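Local coordinates for heterokaryon incompatibility protein s (Podospora anserina, PDB 2WVQ), which controls heterokaryon incompatibility, forming the [het-s] prion and interacting with het-S from incompatible cells to trigger a lethal response that blocks viable heterokaryons, at residues K53-R58 / E173-F178; E89-L94 / A168-E173; F117-M122 / L129-N134. The protein carries 2 engineered substitutions. One frame throughout, in Å; residues are numbered along the deposited sequence.

Contact 1 of 3, residues K53-R58 / E173-F178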
loop_
_atom_site.group_PDB
_atom_site.type_symbol
_atom_site.label_atom_id
_atom_site.label_comp_id
_atom_site.label_asym_id
_atom_site.label_seq_id
_atom_site.Cartn_x
_atom_site.Cartn_y
_atom_site.Cartn_z
ATOM N N LYS A 53 3.281 -13.766 -9.336
ATOM C CA LYS A 53 3.814 -14.823 -8.481
ATOM C C LYS A 53 4.956 -15.566 -9.205
ATOM O O LYS A 53 5.963 -15.898 -8.596
ATOM C CB LYS A 53 2.711 -15.793 -8.072
ATOM C CG LYS A 53 3.159 -16.929 -7.173
ATOM C CD LYS A 53 2.071 -18.028 -7.051
ATOM C CE LYS A 53 2.202 -18.709 -5.679
ATOM N NZ LYS A 53 1.363 -19.915 -5.571
ATOM N N ALA A 54 4.790 -15.818 -10.502
ATOM C CA ALA A 54 5.835 -16.533 -11.286
ATOM C C ALA A 54 7.111 -15.686 -11.372
ATOM O O ALA A 54 8.235 -16.203 -11.342
ATOM C CB ALA A 54 5.318 -16.867 -12.719
ATOM N N ARG A 55 6.931 -14.377 -11.475
ATOM C CA ARG A 55 8.062 -13.495 -11.665
ATOM C C ARG A 55 8.860 -13.296 -10.371
ATOM O O ARG A 55 10.127 -13.224 -10.398
ATOM C CB ARG A 55 7.629 -12.179 -12.271
ATOM C CG ARG A 55 8.819 -11.370 -12.759
ATOM C CD ARG A 55 8.503 -9.927 -12.805
ATOM N NE ARG A 55 9.686 -9.076 -12.848
ATOM C CZ ARG A 55 9.637 -7.756 -12.710
ATOM N NH1 ARG A 55 8.460 -7.144 -12.521
ATOM N NH2 ARG A 55 10.750 -7.045 -12.741
ATOM N N LEU A 56 8.129 -13.228 -9.254
ATOM C CA LEU A 56 8.709 -13.182 -7.913
ATOM C C LEU A 56 9.477 -14.502 -7.655
ATOM O O LEU A 56 10.660 -14.501 -7.233
ATOM C CB LEU A 56 7.614 -12.962 -6.834
ATOM C CG LEU A 56 7.996 -12.967 -5.329
ATOM C CD1 LEU A 56 8.962 -11.887 -4.958
ATOM C CD2 LEU A 56 6.778 -12.922 -4.350
ATOM N N SER A 57 8.836 -15.622 -7.928
ATOM C CA SER A 57 9.569 -16.864 -7.746
ATOM C C SER A 57 10.796 -17.032 -8.688
ATOM O O SER A 57 11.781 -17.609 -8.255
ATOM C CB SER A 57 8.660 -18.077 -7.720
ATOM O OG SER A 57 8.467 -18.619 -8.986
ATOM N N ARG A 58 10.725 -16.540 -9.931
ATOM C CA ARG A 58 11.860 -16.525 -10.832
ATOM C C ARG A 58 13.064 -15.862 -10.205
ATOM O O ARG A 58 14.171 -16.361 -10.369
ATOM C CB ARG A 58 11.568 -15.924 -12.209
ATOM C CG ARG A 58 12.627 -16.291 -13.341
ATOM C CD ARG A 58 12.316 -15.546 -14.637
ATOM N NE ARG A 58 10.916 -15.785 -15.017
ATOM C CZ ARG A 58 9.967 -14.861 -15.224
ATOM N NH1 ARG A 58 10.230 -13.572 -15.133
ATOM N NH2 ARG A 58 8.737 -15.252 -15.555
ATOM N N GLU A 173 12.872 -3.726 -8.208
ATOM C CA GLU A 173 13.849 -3.358 -7.170
ATOM C C GLU A 173 14.788 -4.526 -6.798
ATOM O O GLU A 173 16.013 -4.339 -6.687
ATOM C CB GLU A 173 13.123 -2.847 -5.920
ATOM C CG GLU A 173 12.964 -1.336 -5.823
ATOM C CD GLU A 173 12.532 -0.879 -4.422
ATOM O OE1 GLU A 173 13.354 -0.258 -3.698
ATOM O OE2 GLU A 173 11.362 -1.137 -4.042
ATOM N N LEU A 174 14.207 -5.712 -6.621
ATOM C CA LEU A 174 14.920 -6.972 -6.311
ATOM C C LEU A 174 15.894 -7.388 -7.396
ATOM O O LEU A 174 17.023 -7.813 -7.103
ATOM C CB LEU A 174 13.913 -8.106 -6.117
ATOM C CG LEU A 174 13.564 -8.800 -4.804
ATOM C CD1 LEU A 174 14.021 -8.088 -3.547
ATOM C CD2 LEU A 174 12.091 -9.184 -4.736
ATOM N N GLU A 175 15.440 -7.308 -8.644
ATOM C CA GLU A 175 16.277 -7.617 -9.800
ATOM C C GLU A 175 17.410 -6.593 -10.006
ATOM O O GLU A 175 18.459 -6.935 -10.529
ATOM C CB GLU A 175 15.422 -7.758 -11.071
ATOM C CG GLU A 175 14.588 -9.042 -11.160
ATOM C CD GLU A 175 13.562 -8.995 -12.302
ATOM O OE1 GLU A 175 12.609 -9.809 -12.326
ATOM O OE2 GLU A 175 13.705 -8.126 -13.177
ATOM N N LYS A 176 17.184 -5.339 -9.601
ATOM C CA LYS A 176 18.188 -4.275 -9.678
ATOM C C LYS A 176 19.363 -4.522 -8.705
ATOM O O LYS A 176 20.498 -4.147 -8.993
ATOM C CB LYS A 176 17.536 -2.899 -9.396
ATOM C CG LYS A 176 18.093 -1.695 -10.185
ATOM C CD LYS A 176 19.327 -1.055 -9.492
ATOM C CE LYS A 176 20.092 -0.104 -10.398
ATOM N NZ LYS A 176 19.274 1.087 -10.814
ATOM N N ALA A 177 19.086 -5.132 -7.552
ATOM C CA ALA A 177 20.103 -5.288 -6.509
ATOM C C ALA A 177 21.046 -6.492 -6.716
ATOM O O ALA A 177 21.996 -6.681 -5.950
ATOM C CB ALA A 177 19.441 -5.342 -5.126
ATOM N N PHE A 178 20.772 -7.303 -7.741
ATOM C CA PHE A 178 21.534 -8.531 -7.999
ATOM C C PHE A 178 21.871 -8.698 -9.490
ATOM O O PHE A 178 21.083 -8.282 -10.348
ATOM C CB PHE A 178 20.789 -9.751 -7.419
ATOM C CG PHE A 178 20.637 -9.699 -5.921
ATOM C CD1 PHE A 178 19.574 -9.007 -5.324
ATOM C CD2 PHE A 178 21.566 -10.323 -5.093
ATOM C CE1 PHE A 178 19.470 -8.952 -3.929
ATOM C CE2 PHE A 178 21.445 -10.279 -3.719
ATOM C CZ PHE A 178 20.397 -9.579 -3.138
HETATM O O HOH W 1 12.331 -12.172 -11.524
#
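Arg55 and Glu175 meet in a two-pronged salt bridge that joins helix 42-62 to the C-terminal part of helix 157-176. The guanidinium grips side-on. Arg55 NE reaches Glu175 OE1 at 3.1 Å, while Arg55 NH2 reaches Glu175 OE2 at 3.2 Å along a nearly straight line, with an N-H...O angle of 169°. The two flat groups are not coplanar: OE2 lies in the guanidinium plane, yet both carboxylate oxygens are met from above their own plane, and the planes stand 66° apart. Arg55 gets there by running extended from CG to NE, its CG trans to the backbone nitrogen (chi1 -167°). A water bridges the junction, donating to Arg55 O (2.7 Å) and to Glu175 OE1 (2.5 Å), which ties the same carboxylate to the backbone of helix 42-62. Asp172, one turn back from Glu175, makes a second salt bridge with Arg55 NH2. Two acidic groups therefore share this one buried arginine, and they would be expected to favour its charged form.

Beside the ion pair the contact turns apolar and thin. Leu56 CD1 touches Leu174 CD2 at 4.1 Å, methyl against methyl, as the two side chains slant across each other. Each leucine belongs to a wider hydrophobic layer. In the mostly helical globular HeLo domain, helix 18-28 covers Leu56 through Phe22, Cys25 and Val26, helix 79-108 covers Leu174 through Ala84 and Ile87, and helix 124-140 packs against Ala54 and Ser57.

Contact 2 of 3, residues E89-L94 / A168-E173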
loop_
_atom_site.group_PDB
_atom_site.type_symbol
_atom_site.label_atom_id
_atom_site.label_comp_id
_atom_site.label_asym_id
_atom_site.label_seq_id
_atom_site.Cartn_x
_atom_site.Cartn_y
_atom_site.Cartn_z
ATOM N N GLU A 89 9.841 -7.828 3.214
ATOM C CA GLU A 89 9.004 -7.417 4.353
ATOM C C GLU A 89 7.871 -6.493 3.842
ATOM O O GLU A 89 6.716 -6.689 4.207
ATOM C CB GLU A 89 9.816 -6.720 5.452
ATOM C CG GLU A 89 10.643 -7.642 6.299
ATOM C CD GLU A 89 11.722 -6.936 7.093
ATOM O OE1 GLU A 89 12.270 -7.583 8.003
ATOM O OE2 GLU A 89 12.037 -5.760 6.808
ATOM N N GLU A 90 8.201 -5.527 2.976
ATOM C CA GLU A 90 7.186 -4.659 2.361
ATOM C C GLU A 90 6.150 -5.400 1.452
ATOM O O GLU A 90 4.963 -5.039 1.456
ATOM C CB GLU A 90 7.833 -3.459 1.670
ATOM C CG GLU A 90 7.013 -2.152 1.947
ATOM C CD GLU A 90 7.557 -0.930 1.274
ATOM O OE1 GLU A 90 6.746 -0.144 0.735
ATOM O OE2 GLU A 90 8.801 -0.739 1.282
ATOM N N ILE A 91 6.557 -6.452 0.725
ATOM C CA ILE A 91 5.554 -7.294 -0.006
ATOM C C ILE A 91 4.574 -7.947 0.994
ATOM O O ILE A 91 3.355 -7.973 0.752
ATOM C CB ILE A 91 6.211 -8.381 -0.982
ATOM C CG1 ILE A 91 6.944 -7.696 -2.120
ATOM C CG2 ILE A 91 5.138 -9.336 -1.582
ATOM C CD1 ILE A 91 7.974 -8.581 -2.870
ATOM N N LEU A 92 5.105 -8.439 2.115
ATOM C CA LEU A 92 4.287 -8.970 3.203
ATOM C C LEU A 92 3.249 -7.983 3.776
ATOM O O LEU A 92 2.088 -8.365 3.989
ATOM C CB LEU A 92 5.152 -9.554 4.328
ATOM C CG LEU A 92 5.418 -11.088 4.419
ATOM C CD1 LEU A 92 5.107 -11.892 3.203
ATOM C CD2 LEU A 92 6.772 -11.497 5.029
ATOM N N LEU A 93 3.695 -6.751 4.051
ATOM C CA LEU A 93 2.812 -5.625 4.475
ATOM C C LEU A 93 1.700 -5.330 3.441
ATOM O O LEU A 93 0.566 -5.005 3.805
ATOM C CB LEU A 93 3.658 -4.367 4.707
ATOM C CG LEU A 93 4.153 -3.893 6.076
ATOM C CD1 LEU A 93 4.215 -4.974 7.131
ATOM C CD2 LEU A 93 5.472 -3.162 5.960
ATOM N N LEU A 94 2.067 -5.383 2.174
ATOM C CA LEU A 94 1.171 -5.260 1.034
ATOM C C LEU A 94 -0.031 -6.225 1.088
ATOM O O LEU A 94 -1.178 -5.837 0.844
ATOM C CB LEU A 94 1.991 -5.502 -0.262
ATOM C CG LEU A 94 1.368 -5.203 -1.620
ATOM C CD1 LEU A 94 0.801 -3.761 -1.567
ATOM C CD2 LEU A 94 2.442 -5.312 -2.714
ATOM N N ALA A 168 5.161 -6.036 -9.078
ATOM C CA ALA A 168 6.006 -5.838 -10.265
ATOM C C ALA A 168 7.116 -4.842 -9.974
ATOM O O ALA A 168 8.284 -5.105 -10.281
ATOM C CB ALA A 168 5.171 -5.377 -11.497
ATOM N N ARG A 169 6.754 -3.718 -9.349
ATOM C CA ARG A 169 7.727 -2.716 -8.927
ATOM C C ARG A 169 8.707 -3.236 -7.870
ATOM O O ARG A 169 9.895 -2.940 -7.926
ATOM C CB ARG A 169 7.059 -1.397 -8.468
ATOM C CG ARG A 169 6.191 -0.687 -9.536
ATOM C CD ARG A 169 6.669 -0.940 -10.969
ATOM N NE ARG A 169 5.528 -1.270 -11.827
ATOM C CZ ARG A 169 5.562 -2.058 -12.902
ATOM N NH1 ARG A 169 6.692 -2.648 -13.284
ATOM N NH2 ARG A 169 4.439 -2.267 -13.593
ATOM N N PHE A 170 8.226 -4.038 -6.931
ATOM C CA PHE A 170 9.106 -4.605 -5.931
ATOM C C PHE A 170 10.111 -5.606 -6.540
ATOM O O PHE A 170 11.249 -5.645 -6.097
ATOM C CB PHE A 170 8.330 -5.242 -4.779
ATOM C CG PHE A 170 7.739 -4.251 -3.786
ATOM C CD1 PHE A 170 6.409 -4.387 -3.352
ATOM C CD2 PHE A 170 8.494 -3.208 -3.256
ATOM C CE1 PHE A 170 5.864 -3.510 -2.409
ATOM C CE2 PHE A 170 7.946 -2.326 -2.326
ATOM C CZ PHE A 170 6.627 -2.476 -1.906
ATOM N N VAL A 171 9.681 -6.393 -7.536
ATOM C CA VAL A 171 10.545 -7.367 -8.211
ATOM C C VAL A 171 11.522 -6.626 -9.147
ATOM O O VAL A 171 12.647 -7.101 -9.340
ATOM C CB VAL A 171 9.762 -8.568 -8.886
ATOM C CG1 VAL A 171 10.720 -9.564 -9.569
ATOM C CG2 VAL A 171 8.925 -9.337 -7.887
ATOM N N ASP A 172 11.126 -5.456 -9.676
ATOM C CA ASP A 172 12.065 -4.535 -10.358
ATOM C C ASP A 172 13.213 -4.156 -9.426
ATOM O O ASP A 172 14.386 -4.224 -9.823
ATOM C CB ASP A 172 11.401 -3.226 -10.829
ATOM C CG ASP A 172 10.433 -3.415 -11.998
ATOM O OD1 ASP A 172 9.683 -2.455 -12.315
ATOM O OD2 ASP A 172 10.411 -4.515 -12.593
ATOM N N GLU A 173 12.872 -3.726 -8.208
ATOM C CA GLU A 173 13.849 -3.358 -7.170
ATOM C C GLU A 173 14.788 -4.526 -6.798
ATOM O O GLU A 173 16.013 -4.339 -6.687
ATOM C CB GLU A 173 13.123 -2.847 -5.920
ATOM C CG GLU A 173 12.964 -1.336 -5.823
ATOM C CD GLU A 173 12.532 -0.879 -4.422
ATOM O OE1 GLU A 173 13.354 -0.258 -3.698
ATOM O OE2 GLU A 173 11.362 -1.137 -4.042
#
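Phe170 reaches out of helix 157-176 and touches Ile91, Leu94 and Glu90 in turn. Its CG lies opposite the carbonyl carbon (chi1 -77°), which sends the ring across to helix 79-108. At the root, Phe170 CB lies 3.9 Å from Ile91 CD1. Phe170 CG rests against Ile91 CG1, also at 3.9 Å, and as the two side chains slide past one another Ile91 CG1 comes to 3.6 Å from Phe170 CD1. One atom further out, Phe170 CE1 has Leu94 CD2 at 3.9 Å, a methyl set at the ring edge. These residues bridge two antiparallel helices of the globular HeLo domain, the segment axes 10.8 Å apart and 175° from one another, so a single large side chain spans most of the gap. The far end of the ring meets a charged group: Phe170 CZ is 3.5 Å from Glu90 OE1, which lies at the edge in the ring plane, where the C-H groups carry partial positive charge. The carboxylate is turned 72° from the ring, and Phe170 CE2 comes within 3.9 Å of Glu90 CD. Glu90 OE2 turns to the dimer partner, forming a salt bridge with Arg104 and a hydrogen bond with Thr101, both of the second subunit; that same Arg104 packs on Phe170.

Contact 3 of 3, residues F117-M122 / L129-N134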
loop_
_atom_site.group_PDB
_atom_site.type_symbol
_atom_site.label_atom_id
_atom_site.label_comp_id
_atom_site.label_asym_id
_atom_site.label_seq_id
_atom_site.Cartn_x
_atom_site.Cartn_y
_atom_site.Cartn_z
ATOM N N PHE A 117 -15.130 -16.546 -7.540
ATOM C CA PHE A 117 -14.763 -17.343 -8.699
ATOM C C PHE A 117 -13.871 -18.555 -8.343
ATOM O O PHE A 117 -13.147 -18.535 -7.343
ATOM C CB PHE A 117 -14.076 -16.466 -9.740
ATOM C CG PHE A 117 -15.024 -15.576 -10.508
ATOM C CD1 PHE A 117 -15.091 -14.211 -10.230
ATOM C CD2 PHE A 117 -15.856 -16.109 -11.507
ATOM C CE1 PHE A 117 -15.963 -13.376 -10.933
ATOM C CE2 PHE A 117 -16.748 -15.286 -12.219
ATOM C CZ PHE A 117 -16.801 -13.916 -11.934
ATOM N N GLU A 118 -13.953 -19.601 -9.162
ATOM C CA GLU A 118 -13.063 -20.764 -9.041
ATOM C C GLU A 118 -12.582 -21.077 -10.433
ATOM O O GLU A 118 -13.229 -20.676 -11.389
ATOM C CB GLU A 118 -13.764 -21.964 -8.381
ATOM C CG GLU A 118 -15.262 -22.052 -8.658
ATOM C CD GLU A 118 -16.078 -22.558 -7.457
ATOM O OE1 GLU A 118 -15.787 -23.668 -6.937
ATOM O OE2 GLU A 118 -17.026 -21.840 -7.050
ATOM N N ASP A 119 -11.443 -21.763 -10.568
ATOM C CA ASP A 119 -10.839 -21.915 -11.910
ATOM C C ASP A 119 -11.673 -22.687 -12.951
ATOM O O ASP A 119 -11.415 -22.591 -14.147
ATOM C CB ASP A 119 -9.332 -22.289 -11.870
ATOM C CG ASP A 119 -9.069 -23.765 -11.571
ATOM O OD1 ASP A 119 -7.868 -24.103 -11.428
ATOM O OD2 ASP A 119 -10.015 -24.581 -11.499
ATOM N N LYS A 120 -12.700 -23.402 -12.492
ATOM C CA LYS A 120 -13.749 -23.933 -13.367
ATOM C C LYS A 120 -14.558 -22.844 -14.085
ATOM O O LYS A 120 -15.256 -23.144 -15.042
ATOM C CB LYS A 120 -14.712 -24.872 -12.608
ATOM C CG LYS A 120 -15.799 -24.149 -11.785
ATOM C CD LYS A 120 -16.953 -25.054 -11.401
ATOM C CE LYS A 120 -16.682 -25.866 -10.133
ATOM N NZ LYS A 120 -16.967 -25.098 -8.865
ATOM N N ASP A 121 -14.477 -21.601 -13.603
ATOM C CA ASP A 121 -15.128 -20.448 -14.244
ATOM C C ASP A 121 -14.264 -19.810 -15.343
ATOM O O ASP A 121 -14.704 -18.851 -16.010
ATOM C CB ASP A 121 -15.524 -19.387 -13.208
ATOM C CG ASP A 121 -16.495 -19.910 -12.201
ATOM O OD1 ASP A 121 -16.203 -19.811 -11.000
ATOM O OD2 ASP A 121 -17.550 -20.450 -12.617
ATOM N N MET A 122 -13.042 -20.326 -15.509
ATOM C CA MET A 122 -12.215 -20.019 -16.679
ATOM C C MET A 122 -12.546 -20.903 -17.869
ATOM O O MET A 122 -13.051 -22.020 -17.715
ATOM C CB MET A 122 -10.740 -20.226 -16.364
ATOM C CG MET A 122 -10.163 -19.250 -15.408
ATOM S SD MET A 122 -8.446 -19.709 -15.082
ATOM C CE MET A 122 -8.046 -18.508 -13.830
ATOM N N LEU A 129 -3.318 -22.598 -18.473
ATOM C CA LEU A 129 -2.291 -21.603 -18.184
ATOM C C LEU A 129 -2.157 -21.387 -16.667
ATOM O O LEU A 129 -1.043 -21.406 -16.135
ATOM C CB LEU A 129 -2.554 -20.293 -18.933
ATOM C CG LEU A 129 -1.597 -19.815 -20.040
ATOM C CD1 LEU A 129 -0.702 -20.929 -20.588
ATOM C CD2 LEU A 129 -2.298 -19.054 -21.185
ATOM N N HIS A 130 -3.293 -21.246 -15.986
ATOM C CA HIS A 130 -3.347 -21.076 -14.535
ATOM C C HIS A 130 -2.623 -22.238 -13.847
ATOM O O HIS A 130 -1.697 -22.021 -13.057
ATOM C CB HIS A 130 -4.804 -20.954 -14.069
ATOM C CG HIS A 130 -4.971 -20.933 -12.578
ATOM N ND1 HIS A 130 -4.539 -19.885 -11.781
ATOM C CD2 HIS A 130 -5.525 -21.841 -11.741
ATOM C CE1 HIS A 130 -4.805 -20.165 -10.518
ATOM N NE2 HIS A 130 -5.401 -21.348 -10.468
ATOM N N ARG A 131 -3.007 -23.461 -14.202
ATOM C CA ARG A 131 -2.362 -24.648 -13.647
ATOM C C ARG A 131 -0.872 -24.780 -13.982
ATOM O O ARG A 131 -0.097 -25.106 -13.100
ATOM C CB ARG A 131 -3.169 -25.901 -13.953
ATOM C CG ARG A 131 -4.442 -25.899 -13.160
ATOM C CD ARG A 131 -5.524 -26.719 -13.799
ATOM N NE ARG A 131 -6.684 -26.716 -12.908
ATOM C CZ ARG A 131 -7.721 -27.551 -12.980
ATOM N NH1 ARG A 131 -7.789 -28.481 -13.925
ATOM N NH2 ARG A 131 -8.711 -27.425 -12.101
ATOM N N ARG A 132 -0.485 -24.478 -15.225
ATOM C CA ARG A 132 0.930 -24.437 -15.644
ATOM C C ARG A 132 1.759 -23.399 -14.854
ATOM O O ARG A 132 2.850 -23.700 -14.375
ATOM C CB ARG A 132 1.031 -24.175 -17.159
ATOM C CG ARG A 132 2.428 -23.782 -17.656
ATOM C CD ARG A 132 2.555 -23.904 -19.173
ATOM N NE ARG A 132 2.898 -25.270 -19.567
ATOM C CZ ARG A 132 2.038 -26.169 -20.045
ATOM N NH1 ARG A 132 0.755 -25.859 -20.213
ATOM N NH2 ARG A 132 2.468 -27.388 -20.360
ATOM N N LEU A 133 1.242 -22.177 -14.734
ATOM C CA LEU A 133 1.923 -21.113 -13.992
ATOM C C LEU A 133 2.035 -21.419 -12.513
ATOM O O LEU A 133 3.076 -21.164 -11.883
ATOM C CB LEU A 133 1.228 -19.765 -14.221
ATOM C CG LEU A 133 1.632 -18.610 -15.140
ATOM C CD1 LEU A 133 2.628 -18.869 -16.244
ATOM C CD2 LEU A 133 0.351 -17.992 -15.712
ATOM N N ASN A 134 0.992 -22.000 -11.942
ATOM C CA ASN A 134 1.064 -22.437 -10.555
ATOM C C ASN A 134 2.098 -23.580 -10.380
ATOM O O ASN A 134 2.890 -23.566 -9.452
ATOM C CB ASN A 134 -0.289 -22.952 -10.072
ATOM C CG ASN A 134 -1.296 -21.838 -9.737
ATOM O OD1 ASN A 134 -2.351 -22.147 -9.224
ATOM N ND2 ASN A 134 -0.996 -20.579 -10.059
#
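Asp119 and His130 are brought together by two different first torsions. In Asp119, CG sits between the backbone nitrogen and the carbonyl carbon (chi1 78°), which swings the carboxylate over to the helix; in His130, CG is trans to the nitrogen (chi1 173°), which points the imidazole edge at the carboxylate. Asp119 OD1 ends up 3.3 Å from His130 CD2, close to the ring plane and at its edge, with carboxylate and ring almost perpendicular at 87°. Next along the helix, Arg131 stretches out from CG to NE and takes the same carboxylate. Arg131 NE makes the better bond, to Asp119 OD1 at 3.2 Å, from above the carboxylate plane and tilted from the guanidinium plane; Arg131 NH2 makes a weak, bent bond to Asp119 OD2, also 3.2 Å. Met122 adds a sulfur-aromatic contact, with Met122 SD 4.0 Å from His130 CB and the sulfur set obliquely to the imidazole, 5.1 Å from its centroid.

The acidic residue opens a short 3-10 turn, 119-121, in the loop that leads into helix 124-140. The loop therefore doubles back on the helix it precedes, and Arg127 of that helix takes Asp119 O as a hydrogen-bond acceptor. Met122 packs on Tyr42, Glu43 and Gln46 of helix 42-62, so the turn also leans on that neighbour.

His130 ND1 is hydrogen-bonded to Asp50, leaving the imidazole between two acidic side chains. Their combined field would probably stabilise a positive charge on the ring, while Arg131 would offset part of the effect by neutralising Asp119.

In the fold
Following the chain from the N terminus, the first segment is 53-58 on helix 42-62, half of contact 1, whose partner arrives only at 173-178. That long loop encloses contact 2, in which residues 89-94 of helix 79-108 meet 168-173; contact 3, between 117-122 and 129-134, closes a short loop nested within both. None cross. Contacts 1 and 2 share Glu173 and adjoin along helix 157-176, their centres about 9 Å apart, so this helix is tied to helix 42-62 and helix 79-108. Contact 3 lies on the opposite side of the chain's centre from contacts 1 and 2, its centre about 23 Å from that of contact 1, and fastens the loop after helix 79-108 to helix 124-140.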